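Local atomic coordinates of gamma-glutamyltranspeptidase (PDB entry 6J3A), a protein that probably transfers or hydrolyses gamma-glutamyl groups as an LmbA-like member of the gamma-glutamyltranspeptidase family, within the N-terminal nucleophile hydrolase clan. Residues P57-L65 with R73-A81; A128-E139 with A189-A197. One frame throughout, in Å; residues are numbered along the deposited sequence.

Interaction 1 of 2, residues P57-L65 with R73-A81; sequences PAGEVPILL and RVLCGQGVA
Glu60 and Gln78 run alongside each other with their ends in the same direction just beyond the paired strands 61-65 and 73-77, their carboxylate and amide planes turned 34° apart. They meet without a mutual hydrogen bond: Gln78 NE2 rests 3.3 Å from Glu60 CG, while the polar ends are engaged by others. Gln78 NE2 donates to Gly79 O at 3.1 Å, nearly in the plane of its own amide, and Gln78 OE1 is hydrogen-bonded to Thr481 OG1, so both ends of the amide are held and its rotation is fixed. Glu60 OE2 forms a salt bridge with Arg459. A leucine in place of Gln78 would probably cost Thr481 and Gly79 O this amide partner and leave the side chain beside Glu60 free to turn.

Within the strands, Ile63 and Leu75 extend together on one face, CD1 of Ile63 lying 4.1 Å from CD2 of Leu75. Leu65 takes a different course: its CG sits between the backbone N and the carbonyl carbon (chi1 47°), which carries CD2 over the neighbouring strand to 3.9 Å from Leu75 CB. These residues face helix 111-122. On the reverse face Leu64 and Val74 cross obliquely, with Leu64 CD2 3.6 Å from Val74 CG2. Two of the backbone bonds between the strands are nearly straight: Leu75 N to Ile63 O is 2.8 Å and Leu65 N to Arg73 O is 2.9 Å, each with an N-H...O angle of 174°. Strands 433-436 and 256-265 continue the pairing beyond Leu64 and Val74. The arrangement is an antiparallel beta hairpin with a helix over one face, consistent with the layered alpha-beta-beta-alpha fold of N-terminal nucleophile hydrolases.

Interaction 2 of 2, residues A128-E139 with A189-A197; sequences ADVLKYAVGYAE and AATWKRLLA
The Trp192 indole meets Val135 CG2 at its edge, close to the ring plane, while Leu131 CD1 approaches it obliquely. Phe45 of helix 36-50 adds an edge-to-face ring contact. On the far side of helix 128-139 the Tyr133 ring has Lys132 CG over the centre of one face and Val130 O at its edge, in plane. Between the helices, Leu131 and Trp192 meet nearly perpendicularly, CD1 of Leu131 lying 3.9 Å from Trp192 CB. The same methyl reaches Leu196 CD1 at 3.6 Å as the two leucines pass in opposing directions. Near the other end the helices close in on small residues, with Ala138 CB 3.7 Å from Ala189 CB. Beside the alanine contact, the extended chain of Lys193 passes Val135 CG1 and comes almost square-on to Glu139, so that NZ forms a salt bridge to Glu139 OE2 at 3.0 Å; the hydrogen bond within it is weak. Tyr137, turned from this interface, bonds through its hydroxyl to Arg617 of the second subunit. The whole is a roughly antiparallel helix pair, the axes of segments 128-139 and 189-197 coming within 9.2 Å at 144° between directions, in the helical region flanking the sheets.

Overall arrangement
Interactions 1 and 2 follow one another along the chain and join the core of the fold to its periphery. Interaction 1 is centred about 10 Å from the centre of the chain and interaction 2 about 24 Å, and the two lie about 21 Å apart, centre to centre. They nevertheless touch directly: Pro57 CG, in the loop leading to the hairpin, packs 3.6 Å from Trp192 CZ2, so the indole, which reaches beyond the helix pair, also meets the start of segment 57-65. Helix 111-122, which covers the Ile63 and Leu65 face of the hairpin, comes just before helix 127-140. Of the two contacts, only interaction 2 reaches the second subunit.

Interaction 1 of 2, residues P57-L65 with R73-A81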
ATOM      1  N   PRO A  57      21.610 -14.117  -0.819  1.00 23.25           N
ATOM      2  CA  PRO A  57      21.704 -15.025  -1.967  1.00 24.45           C
ATOM      3  C   PRO A  57      22.190 -16.461  -1.682  1.00 25.59           C
ATOM      4  O   PRO A  57      21.800 -17.378  -2.401  1.00 25.25           O
ATOM      5  CB  PRO A  57      22.674 -14.299  -2.917  1.00 24.60           C
ATOM      6  CG  PRO A  57      22.629 -12.875  -2.503  1.00 24.40           C
ATOM      7  CD  PRO A  57      22.439 -12.916  -1.016  1.00 24.04           C
ATOM      8  N   ALA A  58      23.009 -16.649  -0.646  1.00 27.79           N
ATOM      9  CA  ALA A  58      23.506 -17.980  -0.261  1.00 28.82           C
ATOM     10  C   ALA A  58      22.631 -18.675   0.793  1.00 30.78           C
ATOM     11  O   ALA A  58      23.050 -19.652   1.418  1.00 31.25           O
ATOM     12  CB  ALA A  58      24.940 -17.882   0.224  1.00 29.04           C
ATOM     13  N   GLY A  59      21.410 -18.176   0.977  1.00 32.01           N
ATOM     14  CA  GLY A  59      20.415 -18.814   1.828  1.00 31.90           C
ATOM     15  C   GLY A  59      19.587 -19.842   1.068  1.00 32.00           C
ATOM     16  O   GLY A  59      20.100 -20.546   0.189  1.00 30.32           O
ATOM     17  N   GLU A  60      18.298 -19.900   1.402  1.00 32.27           N
ATOM     18  CA  GLU A  60      17.387 -20.961   0.959  1.00 32.61           C
ATOM     19  C   GLU A  60      16.053 -20.403   0.567  1.00 32.06           C
ATOM     20  O   GLU A  60      15.732 -19.280   0.918  1.00 32.08           O
ATOM     21  CB  GLU A  60      17.103 -21.934   2.102  1.00 33.33           C
ATOM     22  CG  GLU A  60      18.344 -22.549   2.694  1.00 34.95           C
ATOM     23  CD  GLU A  60      18.845 -21.929   3.973  1.00 34.58           C
ATOM     24  OE1 GLU A  60      19.948 -22.345   4.345  1.00 35.75           O
ATOM     25  OE2 GLU A  60      18.187 -21.068   4.598  1.00 34.26           O
ATOM     26  N   VAL A  61      15.262 -21.223  -0.119  1.00 31.58           N
ATOM     27  CA  VAL A  61      13.872 -20.900  -0.409  1.00 31.50           C
ATOM     28  C   VAL A  61      13.090 -22.154  -0.835  1.00 31.55           C
ATOM     29  O   VAL A  61      13.524 -22.870  -1.730  1.00 32.49           O
ATOM     30  CB  VAL A  61      13.746 -19.786  -1.486  1.00 30.71           C
ATOM     31  CG1 VAL A  61      14.312 -20.216  -2.832  1.00 30.04           C
ATOM     32  CG2 VAL A  61      12.300 -19.354  -1.641  1.00 31.83           C
ATOM     33  N   PRO A  62      11.954 -22.438  -0.171  1.00 32.08           N
ATOM     34  CA  PRO A  62      10.904 -23.271  -0.780  1.00 32.71           C
ATOM     35  C   PRO A  62       9.985 -22.426  -1.654  1.00 32.85           C
ATOM     36  O   PRO A  62       9.534 -21.376  -1.215  1.00 33.37           O
ATOM     37  CB  PRO A  62      10.108 -23.816   0.421  1.00 31.93           C
ATOM     38  CG  PRO A  62      10.789 -23.320   1.649  1.00 33.11           C
ATOM     39  CD  PRO A  62      11.701 -22.199   1.259  1.00 32.71           C
ATOM     40  N   ILE A  63       9.701 -22.883  -2.868  1.00 32.89           N
ATOM     41  CA  ILE A  63       8.767 -22.181  -3.746  1.00 32.58           C
ATOM     42  C   ILE A  63       7.579 -23.084  -4.065  1.00 32.21           C
ATOM     43  O   ILE A  63       7.761 -24.215  -4.507  1.00 32.43           O
ATOM     44  CB  ILE A  63       9.440 -21.737  -5.057  1.00 33.38           C
ATOM     45  CG1 ILE A  63      10.746 -20.986  -4.770  1.00 33.66           C
ATOM     46  CG2 ILE A  63       8.488 -20.858  -5.869  1.00 33.58           C
ATOM     47  CD1 ILE A  63      11.631 -20.820  -5.988  1.00 33.46           C
ATOM     48  N   LEU A  64       6.371 -22.572  -3.830  1.00 30.82           N
ATOM     49  CA  LEU A  64       5.137 -23.218  -4.263  1.00 29.37           C
ATOM     50  C   LEU A  64       4.627 -22.524  -5.504  1.00 29.43           C
ATOM     51  O   LEU A  64       4.334 -21.334  -5.464  1.00 29.68           O
ATOM     52  CB  LEU A  64       4.071 -23.110  -3.183  1.00 28.63           C
ATOM     53  CG  LEU A  64       4.082 -24.204  -2.126  1.00 28.88           C
ATOM     54  CD1 LEU A  64       3.230 -23.774  -0.948  1.00 28.41           C
ATOM     55  CD2 LEU A  64       3.565 -25.510  -2.704  1.00 28.69           C
ATOM     56  N   LEU A  65       4.486 -23.268  -6.591  1.00 28.74           N
ATOM     57  CA  LEU A  65       3.983 -22.703  -7.831  1.00 29.64           C
ATOM     58  C   LEU A  65       2.663 -23.374  -8.221  1.00 30.11           C
ATOM     59  O   LEU A  65       2.448 -24.557  -7.957  1.00 30.15           O
ATOM     60  CB  LEU A  65       5.022 -22.787  -8.954  1.00 29.73           C
ATOM     61  CG  LEU A  65       5.787 -24.090  -9.223  1.00 30.67           C
ATOM     62  CD1 LEU A  65       6.286 -24.109 -10.666  1.00 31.14           C
ATOM     63  CD2 LEU A  65       6.967 -24.293  -8.276  1.00 30.67           C
ATOM     64  N   ARG A  73       2.888 -27.479  -7.585  1.00 36.15           N
ATOM     65  CA  ARG A  73       4.192 -28.105  -7.655  1.00 36.35           C
ATOM     66  C   ARG A  73       5.124 -27.342  -6.708  1.00 33.94           C
ATOM     67  O   ARG A  73       5.012 -26.124  -6.567  1.00 33.30           O
ATOM     68  CB  ARG A  73       4.665 -28.042  -9.116  1.00 41.23           C
ATOM     69  CG  ARG A  73       5.684 -29.080  -9.548  1.00 45.96           C
ATOM     70  CD  ARG A  73       5.082 -30.467  -9.724  1.00 50.30           C
ATOM     71  NE  ARG A  73       6.135 -31.409 -10.111  1.00 54.68           N
ATOM     72  CZ  ARG A  73       6.283 -32.662  -9.674  1.00 58.67           C
ATOM     73  NH1 ARG A  73       5.439 -33.212  -8.801  1.00 60.61           N
ATOM     74  NH2 ARG A  73       7.312 -33.382 -10.119  1.00 61.65           N
ATOM     75  N   VAL A  74       6.003 -28.075  -6.026  1.00 33.00           N
ATOM     76  CA  VAL A  74       7.005 -27.517  -5.101  1.00 31.08           C
ATOM     77  C   VAL A  74       8.368 -27.515  -5.787  1.00 30.51           C
ATOM     78  O   VAL A  74       8.751 -28.507  -6.398  1.00 29.09           O
ATOM     79  CB  VAL A  74       7.116 -28.353  -3.800  1.00 30.81           C
ATOM     80  CG1 VAL A  74       8.318 -27.944  -2.961  1.00 31.02           C
ATOM     81  CG2 VAL A  74       5.862 -28.216  -2.959  1.00 31.02           C
ATOM     82  N   LEU A  75       9.088 -26.402  -5.660  1.00 31.68           N
ATOM     83  CA  LEU A  75      10.463 -26.279  -6.138  1.00 32.42           C
ATOM     84  C   LEU A  75      11.365 -26.112  -4.921  1.00 32.86           C
ATOM     85  O   LEU A  75      11.370 -25.064  -4.277  1.00 33.99           O
ATOM     86  CB  LEU A  75      10.612 -25.122  -7.129  1.00 32.67           C
ATOM     87  CG  LEU A  75      12.020 -24.779  -7.627  1.00 33.00           C
ATOM     88  CD1 LEU A  75      12.838 -25.999  -8.022  1.00 33.72           C
ATOM     89  CD2 LEU A  75      11.923 -23.827  -8.803  1.00 33.38           C
ATOM     90  N   CYS A  76      12.104 -27.174  -4.610  1.00 33.27           N
ATOM     91  CA  CYS A  76      12.929 -27.234  -3.424  1.00 33.23           C
ATOM     92  C   CYS A  76      14.253 -26.538  -3.653  1.00 33.16           C
ATOM     93  O   CYS A  76      15.100 -27.018  -4.414  1.00 33.75           O
ATOM     94  CB  CYS A  76      13.199 -28.676  -3.008  1.00 33.50           C
ATOM     95  SG  CYS A  76      14.319 -28.775  -1.586  1.00 31.67           S
ATOM     96  N   GLY A  77      14.418 -25.416  -2.960  1.00 32.02           N
ATOM     97  CA  GLY A  77      15.685 -24.700  -2.912  1.00 31.17           C
ATOM     98  C   GLY A  77      16.274 -24.690  -1.518  1.00 29.75           C
ATOM     99  O   GLY A  77      17.005 -23.770  -1.166  1.00 30.72           O
ATOM    100  N   GLN A  78      15.916 -25.682  -0.706  1.00 28.50           N
ATOM    101  CA  GLN A  78      16.578 -25.918   0.562  1.00 27.39           C
ATOM    102  C   GLN A  78      17.769 -26.838   0.332  1.00 27.40           C
ATOM    103  O   GLN A  78      17.614 -27.972  -0.117  1.00 25.77           O
ATOM    104  CB  GLN A  78      15.623 -26.546   1.555  1.00 26.85           C
ATOM    105  CG  GLN A  78      16.282 -26.968   2.857  1.00 26.43           C
ATOM    106  CD  GLN A  78      16.865 -25.791   3.596  1.00 26.30           C
ATOM    107  OE1 GLN A  78      16.127 -24.948   4.116  1.00 26.17           O
ATOM    108  NE2 GLN A  78      18.199 -25.716   3.637  1.00 25.40           N
ATOM    109  N   GLY A  79      18.957 -26.335   0.640  1.00 28.24           N
ATOM    110  CA  GLY A  79      20.170 -27.094   0.422  1.00 29.38           C
ATOM    111  C   GLY A  79      20.410 -28.139   1.492  1.00 29.90           C
ATOM    112  O   GLY A  79      19.741 -28.154   2.537  1.00 29.06           O
ATOM    113  N   VAL A  80      21.398 -28.989   1.222  1.00 30.57           N
ATOM    114  CA  VAL A  80      21.741 -30.129   2.087  1.00 31.54           C
ATOM    115  C   VAL A  80      22.996 -29.878   2.928  1.00 33.00           C
ATOM    116  O   VAL A  80      23.759 -28.940   2.682  1.00 34.14           O
ATOM    117  CB  VAL A  80      21.938 -31.445   1.281  1.00 31.16           C
ATOM    118  CG1 VAL A  80      20.630 -31.880   0.639  1.00 30.58           C
ATOM    119  CG2 VAL A  80      23.051 -31.332   0.231  1.00 30.87           C
ATOM    120  N   ALA A  81      23.193 -30.744   3.918  1.00 33.71           N
ATOM    121  CA  ALA A  81      24.439 -30.808   4.670  1.00 33.07           C
ATOM    122  C   ALA A  81      25.598 -31.236   3.762  1.00 33.07           C
ATOM    123  O   ALA A  81      25.395 -32.014   2.814  1.00 31.25           O
ATOM    124  CB  ALA A  81      24.307 -31.773   5.834  1.00 33.57           C
TER

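Interaction 2 of 2, residues A128-E139 with A189-A197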
ATOM      1  N   ALA A 128      19.217 -10.907 -16.970  1.00 36.74           N
ATOM      2  CA  ALA A 128      19.552  -9.483 -16.954  1.00 37.12           C
ATOM      3  C   ALA A 128      18.354  -8.589 -16.612  1.00 37.30           C
ATOM      4  O   ALA A 128      18.431  -7.778 -15.687  1.00 35.87           O
ATOM      5  CB  ALA A 128      20.158  -9.071 -18.289  1.00 36.43           C
ATOM      6  N   ASP A 129      17.250  -8.759 -17.337  1.00 38.75           N
ATOM      7  CA  ASP A 129      16.061  -7.910 -17.146  1.00 40.34           C
ATOM      8  C   ASP A 129      15.416  -8.121 -15.775  1.00 39.40           C
ATOM      9  O   ASP A 129      14.866  -7.188 -15.183  1.00 40.54           O
ATOM     10  CB  ASP A 129      15.010  -8.157 -18.241  1.00 42.66           C
ATOM     11  CG  ASP A 129      15.533  -7.884 -19.666  1.00 45.20           C
ATOM     12  OD1 ASP A 129      16.727  -7.570 -19.845  1.00 45.66           O
ATOM     13  OD2 ASP A 129      14.733  -7.993 -20.626  1.00 47.36           O
ATOM     14  N   VAL A 130      15.495  -9.344 -15.270  1.00 38.11           N
ATOM     15  CA  VAL A 130      14.806  -9.684 -14.043  1.00 38.22           C
ATOM     16  C   VAL A 130      15.638  -9.317 -12.838  1.00 38.98           C
ATOM     17  O   VAL A 130      15.081  -9.008 -11.788  1.00 38.29           O
ATOM     18  CB  VAL A 130      14.307 -11.149 -14.061  1.00 38.28           C
ATOM     19  CG1 VAL A 130      14.503 -11.865 -12.743  1.00 39.19           C
ATOM     20  CG2 VAL A 130      12.830 -11.170 -14.428  1.00 38.76           C
ATOM     21  N   LEU A 131      16.961  -9.322 -12.966  1.00 39.65           N
ATOM     22  CA  LEU A 131      17.772  -8.976 -11.806  1.00 40.46           C
ATOM     23  C   LEU A 131      18.378  -7.548 -11.802  1.00 38.42           C
ATOM     24  O   LEU A 131      19.073  -7.186 -10.853  1.00 39.44           O
ATOM     25  CB  LEU A 131      18.743 -10.122 -11.446  1.00 42.48           C
ATOM     26  CG  LEU A 131      20.027 -10.472 -12.175  1.00 44.00           C
ATOM     27  CD1 LEU A 131      21.025  -9.338 -12.066  1.00 46.72           C
ATOM     28  CD2 LEU A 131      20.626 -11.715 -11.539  1.00 43.70           C
ATOM     29  N   LYS A 132      18.056  -6.720 -12.800  1.00 35.81           N
ATOM     30  CA  LYS A 132      18.523  -5.311 -12.833  1.00 34.23           C
ATOM     31  C   LYS A 132      18.023  -4.433 -11.665  1.00 31.76           C
ATOM     32  O   LYS A 132      18.658  -3.450 -11.304  1.00 30.45           O
ATOM     33  CB  LYS A 132      18.162  -4.644 -14.167  1.00 34.14           C
ATOM     34  CG  LYS A 132      16.688  -4.294 -14.329  1.00 34.97           C
ATOM     35  CD  LYS A 132      16.340  -3.970 -15.776  1.00 35.75           C
ATOM     36  CE  LYS A 132      14.893  -3.507 -15.919  1.00 36.87           C
ATOM     37  NZ  LYS A 132      14.218  -4.120 -17.094  1.00 37.32           N
ATOM     38  N   TYR A 133      16.884  -4.795 -11.095  1.00 31.40           N
ATOM     39  CA  TYR A 133      16.292  -4.048  -9.982  1.00 31.78           C
ATOM     40  C   TYR A 133      17.177  -4.113  -8.753  1.00 30.72           C
ATOM     41  O   TYR A 133      17.533  -3.082  -8.199  1.00 30.13           O
ATOM     42  CB  TYR A 133      14.895  -4.582  -9.657  1.00 32.97           C
ATOM     43  CG  TYR A 133      13.962  -4.456 -10.832  1.00 34.33           C
ATOM     44  CD1 TYR A 133      13.408  -3.223 -11.171  1.00 35.61           C
ATOM     45  CD2 TYR A 133      13.682  -5.548 -11.647  1.00 34.78           C
ATOM     46  CE1 TYR A 133      12.574  -3.086 -12.271  1.00 35.64           C
ATOM     47  CE2 TYR A 133      12.849  -5.424 -12.747  1.00 35.80           C
ATOM     48  CZ  TYR A 133      12.297  -4.190 -13.055  1.00 35.90           C
ATOM     49  OH  TYR A 133      11.467  -4.057 -14.146  1.00 36.37           O
ATOM     50  N   ALA A 134      17.538  -5.333  -8.360  1.00 30.18           N
ATOM     51  CA  ALA A 134      18.457  -5.582  -7.231  1.00 29.57           C
ATOM     52  C   ALA A 134      19.841  -4.956  -7.411  1.00 28.07           C
ATOM     53  O   ALA A 134      20.378  -4.377  -6.472  1.00 26.82           O
ATOM     54  CB  ALA A 134      18.597  -7.076  -6.994  1.00 29.72           C
ATOM     55  N   VAL A 135      20.399  -5.091  -8.616  1.00 27.20           N
ATOM     56  CA  VAL A 135      21.681  -4.466  -8.981  1.00 27.69           C
ATOM     57  C   VAL A 135      21.661  -2.955  -8.739  1.00 27.95           C
ATOM     58  O   VAL A 135      22.590  -2.391  -8.161  1.00 28.74           O
ATOM     59  CB  VAL A 135      22.031  -4.696 -10.474  1.00 27.92           C
ATOM     60  CG1 VAL A 135      23.281  -3.915 -10.883  1.00 26.90           C
ATOM     61  CG2 VAL A 135      22.258  -6.173 -10.764  1.00 28.22           C
ATOM     62  N   GLY A 136      20.613  -2.308  -9.230  1.00 29.04           N
ATOM     63  CA  GLY A 136      20.407  -0.869  -9.040  1.00 29.62           C
ATOM     64  C   GLY A 136      20.362  -0.447  -7.581  1.00 29.94           C
ATOM     65  O   GLY A 136      21.027   0.508  -7.190  1.00 30.20           O
ATOM     66  N   TYR A 137      19.595  -1.168  -6.768  1.00 30.13           N
ATOM     67  CA  TYR A 137      19.523  -0.859  -5.337  1.00 31.19           C
ATOM     68  C   TYR A 137      20.806  -1.230  -4.599  1.00 31.90           C
ATOM     69  O   TYR A 137      21.130  -0.634  -3.573  1.00 32.41           O
ATOM     70  CB  TYR A 137      18.322  -1.545  -4.688  1.00 31.22           C
ATOM     71  CG  TYR A 137      17.001  -0.970  -5.152  1.00 31.70           C
ATOM     72  CD1 TYR A 137      16.682   0.372  -4.919  1.00 31.53           C
ATOM     73  CD2 TYR A 137      16.071  -1.754  -5.834  1.00 31.84           C
ATOM     74  CE1 TYR A 137      15.482   0.916  -5.349  1.00 30.66           C
ATOM     75  CE2 TYR A 137      14.866  -1.212  -6.273  1.00 31.97           C
ATOM     76  CZ  TYR A 137      14.576   0.121  -6.020  1.00 30.65           C
ATOM     77  OH  TYR A 137      13.388   0.665  -6.440  1.00 28.95           O
ATOM     78  N   ALA A 138      21.532  -2.207  -5.126  1.00 31.48           N
ATOM     79  CA  ALA A 138      22.791  -2.610  -4.541  1.00 32.08           C
ATOM     80  C   ALA A 138      23.858  -1.549  -4.762  1.00 31.69           C
ATOM     81  O   ALA A 138      24.502  -1.120  -3.807  1.00 31.19           O
ATOM     82  CB  ALA A 138      23.235  -3.938  -5.118  1.00 32.81           C
ATOM     83  N   GLU A 139      24.030  -1.115  -6.009  1.00 32.56           N
ATOM     84  CA  GLU A 139      25.082  -0.132  -6.318  1.00 34.22           C
ATOM     85  C   GLU A 139      24.684   1.324  -6.014  1.00 32.90           C
ATOM     86  O   GLU A 139      25.493   2.057  -5.464  1.00 32.47           O
ATOM     87  CB  GLU A 139      25.648  -0.305  -7.740  1.00 35.76           C
ATOM     88  CG  GLU A 139      24.967   0.460  -8.858  1.00 37.23           C
ATOM     89  CD  GLU A 139      25.706   0.336 -10.177  1.00 37.62           C
ATOM     90  OE1 GLU A 139      26.736   1.020 -10.366  1.00 37.40           O
ATOM     91  OE2 GLU A 139      25.248  -0.442 -11.034  1.00 37.84           O
ATOM     92  N   ALA A 189      26.606  -5.858  -5.925  1.00 32.22           N
ATOM     93  CA  ALA A 189      26.276  -5.323  -7.233  1.00 33.10           C
ATOM     94  C   ALA A 189      27.272  -5.794  -8.289  1.00 32.43           C
ATOM     95  O   ALA A 189      26.862  -6.264  -9.344  1.00 33.72           O
ATOM     96  CB  ALA A 189      26.240  -3.812  -7.188  1.00 33.98           C
ATOM     97  N   ALA A 190      28.567  -5.677  -7.988  1.00 31.78           N
ATOM     98  CA  ALA A 190      29.646  -6.157  -8.887  1.00 32.42           C
ATOM     99  C   ALA A 190      29.547  -7.660  -9.220  1.00 32.91           C
ATOM    100  O   ALA A 190      29.837  -8.096 -10.355  1.00 31.65           O
ATOM    101  CB  ALA A 190      31.009  -5.850  -8.283  1.00 31.78           C
ATOM    102  N   THR A 191      29.123  -8.428  -8.217  1.00 32.92           N
ATOM    103  CA  THR A 191      28.985  -9.876  -8.316  1.00 33.41           C
ATOM    104  C   THR A 191      27.929 -10.307  -9.340  1.00 33.73           C
ATOM    105  O   THR A 191      28.182 -11.226 -10.132  1.00 33.42           O
ATOM    106  CB  THR A 191      28.661 -10.492  -6.936  1.00 33.73           C
ATOM    107  OG1 THR A 191      29.689 -10.136  -6.008  1.00 32.13           O
ATOM    108  CG2 THR A 191      28.560 -12.030  -7.004  1.00 34.31           C
ATOM    109  N   TRP A 192      26.753  -9.675  -9.311  1.00 33.02           N
ATOM    110  CA  TRP A 192      25.718  -9.969 -10.320  1.00 32.90           C
ATOM    111  C   TRP A 192      26.124  -9.448 -11.699  1.00 33.47           C
ATOM    112  O   TRP A 192      25.825 -10.072 -12.712  1.00 33.29           O
ATOM    113  CB  TRP A 192      24.334  -9.415  -9.937  1.00 31.43           C
ATOM    114  CG  TRP A 192      23.737  -9.918  -8.644  1.00 30.68           C
ATOM    115  CD1 TRP A 192      22.985  -9.192  -7.764  1.00 30.34           C
ATOM    116  CD2 TRP A 192      23.826 -11.240  -8.089  1.00 29.98           C
ATOM    117  NE1 TRP A 192      22.602  -9.973  -6.699  1.00 29.77           N
ATOM    118  CE2 TRP A 192      23.109 -11.231  -6.871  1.00 30.11           C
ATOM    119  CE3 TRP A 192      24.449 -12.425  -8.492  1.00 29.47           C
ATOM    120  CZ2 TRP A 192      23.002 -12.353  -6.063  1.00 30.20           C
ATOM    121  CZ3 TRP A 192      24.335 -13.538  -7.695  1.00 29.80           C
ATOM    122  CH2 TRP A 192      23.617 -13.499  -6.494  1.00 30.49           C
ATOM    123  N   LYS A 193      26.798  -8.309 -11.735  1.00 34.76           N
ATOM    124  CA  LYS A 193      27.260  -7.762 -13.002  1.00 38.56           C
ATOM    125  C   LYS A 193      28.230  -8.710 -13.690  1.00 38.88           C
ATOM    126  O   LYS A 193      28.103  -8.975 -14.884  1.00 37.05           O
ATOM    127  CB  LYS A 193      27.912  -6.398 -12.810  1.00 40.42           C
ATOM    128  CG  LYS A 193      26.920  -5.264 -12.648  1.00 42.49           C
ATOM    129  CD  LYS A 193      27.640  -3.947 -12.834  1.00 44.83           C
ATOM    130  CE  LYS A 193      26.806  -2.753 -12.428  1.00 46.00           C
ATOM    131  NZ  LYS A 193      27.725  -1.596 -12.252  1.00 47.32           N
ATOM    132  N   ARG A 194      29.190  -9.220 -12.927  1.00 40.89           N
ATOM    133  CA  ARG A 194      30.151 -10.168 -13.464  1.00 42.79           C
ATOM    134  C   ARG A 194      29.431 -11.433 -13.937  1.00 41.35           C
ATOM    135  O   ARG A 194      29.633 -11.889 -15.071  1.00 40.52           O
ATOM    136  CB  ARG A 194      31.218 -10.518 -12.428  1.00 45.64           C
ATOM    137  CG  ARG A 194      32.347 -11.345 -13.027  1.00 48.75           C
ATOM    138  CD  ARG A 194      33.435 -11.693 -12.030  1.00 50.94           C
ATOM    139  NE  ARG A 194      34.281 -12.782 -12.528  1.00 51.54           N
ATOM    140  CZ  ARG A 194      35.314 -13.304 -11.868  1.00 50.26           C
ATOM    141  NH1 ARG A 194      35.655 -12.845 -10.663  1.00 49.50           N
ATOM    142  NH2 ARG A 194      36.012 -14.294 -12.419  1.00 49.26           N
ATOM    143  N   LEU A 195      28.591 -11.976 -13.059  1.00 39.53           N
ATOM    144  CA  LEU A 195      27.730 -13.117 -13.377  1.00 39.68           C
ATOM    145  C   LEU A 195      27.092 -12.921 -14.745  1.00 38.88           C
ATOM    146  O   LEU A 195      27.271 -13.746 -15.639  1.00 38.09           O
ATOM    147  CB  LEU A 195      26.643 -13.286 -12.307  1.00 40.22           C
ATOM    148  CG  LEU A 195      25.870 -14.602 -12.264  1.00 40.92           C
ATOM    149  CD1 LEU A 195      25.118 -14.728 -10.949  1.00 41.68           C
ATOM    150  CD2 LEU A 195      24.874 -14.727 -13.399  1.00 41.56           C
ATOM    151  N   LEU A 196      26.377 -11.809 -14.896  1.00 38.10           N
ATOM    152  CA  LEU A 196      25.709 -11.472 -16.146  1.00 38.57           C
ATOM    153  C   LEU A 196      26.663 -11.329 -17.324  1.00 37.92           C
ATOM    154  O   LEU A 196      26.369 -11.808 -18.416  1.00 37.21           O
ATOM    155  CB  LEU A 196      24.937 -10.171 -15.994  1.00 38.94           C
ATOM    156  CG  LEU A 196      23.709 -10.189 -15.093  1.00 39.49           C
ATOM    157  CD1 LEU A 196      23.236  -8.753 -14.907  1.00 39.96           C
ATOM    158  CD2 LEU A 196      22.602 -11.045 -15.689  1.00 39.39           C
ATOM    159  N   ALA A 197      27.788 -10.656 -17.109  1.00 38.76           N
ATOM    160  CA  ALA A 197      28.773 -10.459 -18.176  1.00 41.34           C
ATOM    161  C   ALA A 197      29.217 -11.800 -18.763  1.00 43.24           C
ATOM    162  O   ALA A 197      29.164 -12.000 -19.983  1.00 42.62           O
ATOM    163  CB  ALA A 197      29.977  -9.674 -17.673  1.00 40.81           C
TER